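Local coordinates for esterase (uncultured bacterium pCosCE1, PDB 7ATL), which hydrolyses carboxylic esters and also shows promiscuous acyltransferase activity, as a family VIII carboxylesterase of beta-lactamase-like fold, at residues L115-G120 / S167-S172. Residues are numbered along the deposited sequence; the frame is centred on the assembly and turned at random.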
ATOM      1  N   LEU A 115      -0.156   0.516 -13.208  1.00 24.07           N
ATOM      2  CA  LEU A 115      -1.178   0.881 -12.193  1.00 24.44           C
ATOM      3  C   LEU A 115      -1.927  -0.358 -11.678  1.00 24.88           C
ATOM      4  O   LEU A 115      -2.423  -0.303 -10.537  1.00 25.13           O
ATOM      5  CB  LEU A 115      -2.153   1.876 -12.822  1.00 24.14           C
ATOM      6  CG  LEU A 115      -1.554   3.233 -13.165  1.00 26.03           C
ATOM      7  CD1 LEU A 115      -2.553   4.090 -13.919  1.00 28.47           C
ATOM      8  CD2 LEU A 115      -1.096   3.951 -11.909  1.00 25.41           C
ATOM      9  N   SER A 116      -2.041  -1.416 -12.485  1.00 23.82           N
ATOM     10  CA  SER A 116      -2.885  -2.602 -12.203  1.00 24.42           C
ATOM     11  C   SER A 116      -2.009  -3.844 -12.065  1.00 25.06           C
ATOM     12  O   SER A 116      -2.568  -4.946 -11.919  1.00 27.57           O
ATOM     13  CB  SER A 116      -3.956  -2.774 -13.265  1.00 25.30           C
ATOM     14  OG  SER A 116      -4.866  -1.677 -13.252  1.00 25.44           O
ATOM     15  N   HIS A 117      -0.686  -3.684 -12.098  1.00 25.16           N
ATOM     16  CA  HIS A 117       0.284  -4.787 -11.850  1.00 23.94           C
ATOM     17  C   HIS A 117       0.132  -5.877 -12.920  1.00 21.85           C
ATOM     18  O   HIS A 117       0.170  -7.053 -12.555  1.00 21.44           O
ATOM     19  CB  HIS A 117       0.099  -5.359 -10.429  1.00 24.48           C
ATOM     20  CG  HIS A 117       0.485  -4.416  -9.342  1.00 24.87           C
ATOM     21  ND1 HIS A 117       1.797  -4.209  -8.991  1.00 24.76           N
ATOM     22  CD2 HIS A 117      -0.258  -3.617  -8.542  1.00 24.76           C
ATOM     23  CE1 HIS A 117       1.848  -3.321  -8.014  1.00 25.51           C
ATOM     24  NE2 HIS A 117       0.601  -2.936  -7.727  1.00 24.66           N
ATOM     25  N   THR A 118      -0.015  -5.493 -14.184  1.00 21.00           N
ATOM     26  CA  THR A 118      -0.140  -6.412 -15.340  1.00 21.73           C
ATOM     27  C   THR A 118       1.076  -6.221 -16.248  1.00 22.71           C
ATOM     28  O   THR A 118       1.053  -6.750 -17.371  1.00 24.92           O
ATOM     29  CB  THR A 118      -1.448  -6.156 -16.112  1.00 22.04           C
ATOM     30  OG1 THR A 118      -1.407  -4.831 -16.654  1.00 23.36           O
ATOM     31  CG2 THR A 118      -2.695  -6.284 -15.267  1.00 21.57           C
ATOM     32  N   ALA A 119       2.087  -5.467 -15.806  1.00 23.52           N
ATOM     33  CA  ALA A 119       3.302  -5.119 -16.593  1.00 24.02           C
ATOM     34  C   ALA A 119       4.206  -6.337 -16.846  1.00 24.73           C
ATOM     35  O   ALA A 119       5.152  -6.209 -17.652  1.00 24.65           O
ATOM     36  CB  ALA A 119       4.093  -4.075 -15.865  1.00 24.62           C
ATOM     37  N   GLY A 120       3.973  -7.449 -16.139  1.00 25.24           N
ATOM     38  CA  GLY A 120       4.824  -8.651 -16.197  1.00 26.19           C
ATOM     39  C   GLY A 120       5.996  -8.575 -15.232  1.00 25.92           C
ATOM     40  O   GLY A 120       6.871  -9.489 -15.253  1.00 27.17           O
ATOM     41  N   SER A 167      -1.449  -9.104 -19.854  1.00 32.26           N
ATOM     42  CA  SER A 167      -2.048 -10.462 -19.986  1.00 32.96           C
ATOM     43  C   SER A 167      -2.469 -11.004 -18.612  1.00 31.14           C
ATOM     44  O   SER A 167      -3.384 -11.836 -18.588  1.00 27.87           O
ATOM     45  CB  SER A 167      -1.180 -11.448 -20.751  1.00 34.61           C
ATOM     46  OG  SER A 167       0.134 -11.520 -20.215  1.00 41.72           O
ATOM     47  N   GLU A 168      -1.879 -10.557 -17.503  1.00 28.03           N
ATOM     48  CA  GLU A 168      -2.246 -11.146 -16.196  1.00 30.33           C
ATOM     49  C   GLU A 168      -1.782 -10.259 -15.045  1.00 27.75           C
ATOM     50  O   GLU A 168      -0.816  -9.501 -15.183  1.00 26.96           O
ATOM     51  CB  GLU A 168      -1.678 -12.564 -16.069  1.00 34.06           C
ATOM     52  CG  GLU A 168      -0.233 -12.594 -15.630  1.00 39.29           C
ATOM     53  CD  GLU A 168       0.452 -13.947 -15.648  1.00 43.09           C
ATOM     54  OE1 GLU A 168      -0.256 -14.971 -15.703  1.00 48.00           O
ATOM     55  OE2 GLU A 168       1.699 -13.964 -15.598  1.00 40.79           O
ATOM     56  N   PHE A 169      -2.455 -10.407 -13.919  1.00 26.59           N
ATOM     57  CA  PHE A 169      -2.113  -9.710 -12.665  1.00 27.14           C
ATOM     58  C   PHE A 169      -1.023 -10.492 -11.944  1.00 25.55           C
ATOM     59  O   PHE A 169      -1.140 -11.710 -11.842  1.00 25.53           O
ATOM     60  CB  PHE A 169      -3.340  -9.592 -11.770  1.00 27.52           C
ATOM     61  CG  PHE A 169      -3.072  -8.975 -10.424  1.00 28.31           C
ATOM     62  CD1 PHE A 169      -3.131  -7.603 -10.251  1.00 28.20           C
ATOM     63  CD2 PHE A 169      -2.846  -9.775  -9.316  1.00 27.38           C
ATOM     64  CE1 PHE A 169      -2.945  -7.043  -8.998  1.00 28.04           C
ATOM     65  CE2 PHE A 169      -2.660  -9.210  -8.066  1.00 27.32           C
ATOM     66  CZ  PHE A 169      -2.692  -7.847  -7.913  1.00 27.31           C
ATOM     67  N   ARG A 170       0.005  -9.776 -11.496  1.00 25.82           N
ATOM     68  CA  ARG A 170       1.104 -10.284 -10.645  1.00 24.43           C
ATOM     69  C   ARG A 170       1.609  -9.096  -9.833  1.00 23.45           C
ATOM     70  O   ARG A 170       2.159  -8.142 -10.436  1.00 20.87           O
ATOM     71  CB  ARG A 170       2.215 -10.947 -11.466  1.00 24.74           C
ATOM     72  CG  ARG A 170       3.168 -11.813 -10.641  1.00 25.35           C
ATOM     73  CD  ARG A 170       4.405 -12.163 -11.459  1.00 26.88           C
ATOM     74  NE  ARG A 170       4.012 -13.090 -12.506  1.00 28.54           N
ATOM     75  CZ  ARG A 170       3.883 -14.413 -12.339  1.00 29.58           C
ATOM     76  NH1 ARG A 170       4.168 -14.979 -11.181  1.00 26.91           N
ATOM     77  NH2 ARG A 170       3.483 -15.171 -13.341  1.00 28.53           N
ATOM     78  N   TYR A 171       1.406  -9.165  -8.518  1.00 22.45           N
ATOM     79  CA  TYR A 171       1.787  -8.093  -7.574  1.00 23.69           C
ATOM     80  C   TYR A 171       3.271  -7.817  -7.758  1.00 24.47           C
ATOM     81  O   TYR A 171       4.033  -8.774  -7.808  1.00 26.24           O
ATOM     82  CB  TYR A 171       1.471  -8.493  -6.140  1.00 23.58           C
ATOM     83  CG  TYR A 171       1.449  -7.342  -5.184  1.00 23.59           C
ATOM     84  CD1 TYR A 171       0.762  -6.176  -5.467  1.00 24.61           C
ATOM     85  CD2 TYR A 171       2.076  -7.444  -3.967  1.00 25.49           C
ATOM     86  CE1 TYR A 171       0.723  -5.119  -4.575  1.00 25.00           C
ATOM     87  CE2 TYR A 171       2.061  -6.394  -3.065  1.00 27.07           C
ATOM     88  CZ  TYR A 171       1.378  -5.231  -3.365  1.00 26.89           C
ATOM     89  OH  TYR A 171       1.365  -4.231  -2.440  1.00 28.24           O
ATOM     90  N   SER A 172       3.662  -6.552  -7.867  1.00 24.55           N
ATOM     91  CA  SER A 172       4.945  -6.229  -8.515  1.00 23.27           C
ATOM     92  C   SER A 172       5.576  -4.943  -7.982  1.00 23.82           C
ATOM     93  O   SER A 172       4.949  -4.167  -7.261  1.00 22.80           O
ATOM     94  CB  SER A 172       4.749  -6.172  -9.999  1.00 24.09           C
ATOM     95  OG  SER A 172       4.182  -4.932 -10.379  1.00 26.41           O
TER
HETATM   96  O   HOH W   1       3.369  -5.260 -13.002  1.00 16.04           O
HETATM   97  O   HOH W   2       1.882  -9.232 -14.818  1.00 33.43           O
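His117 presents one face of its imidazole to Tyr171 and its ND1 edge to Ser172. Tyr171 runs alongside the histidine and turns its CD1-CE1 edge onto that face, an edge-to-face pair with ring centroids 5.0 Å apart and planes at 52°. At the ring edge, His117 ND1 and Ser172 OG share a hydrogen bond of 2.9 Å, which helps set how the ring is turned. OG also hydrogen-bonds to a water, which accepts weakly from Ala119 N, and to Ala174 N at the start of the next helix; a short hydroxyl suits so many partners. A buried histidine fits here because it offers both a flat face for the tyrosine and an edge nitrogen for the serine.

Its backbone is equally engaged. His117 has positive phi and ends helix 111-116 in a Schellman motif, and its O accepts from Arg170 N at 2.9 Å, almost straight at 170°. Beside this bond Thr118 CA approaches Glu168 O at 3.2 Å, a CA-H...O contact, and a second water links that same carbonyl oxygen to Gly120 N, weakly. Phe169, its CG anti to the backbone N (chi1 176°), supplies a flat apolar ring whose CE1 packs on His117 CB at 3.8 Å, with Ser116 O at the ring edge.

Beyond the imidazole, Tyr171 OH is hydrogen-bonded to Ser65 and Lys68, which fit the SxxK pattern and are probably the nucleophile and its lysine partner. The arrangement places Tyr171, whose phenol joins ring packing to a polar end, beside this pair, probably as the counterpart of the tyrosine in the YxN motif of class C beta-lactamases, as in other family VIII esterases.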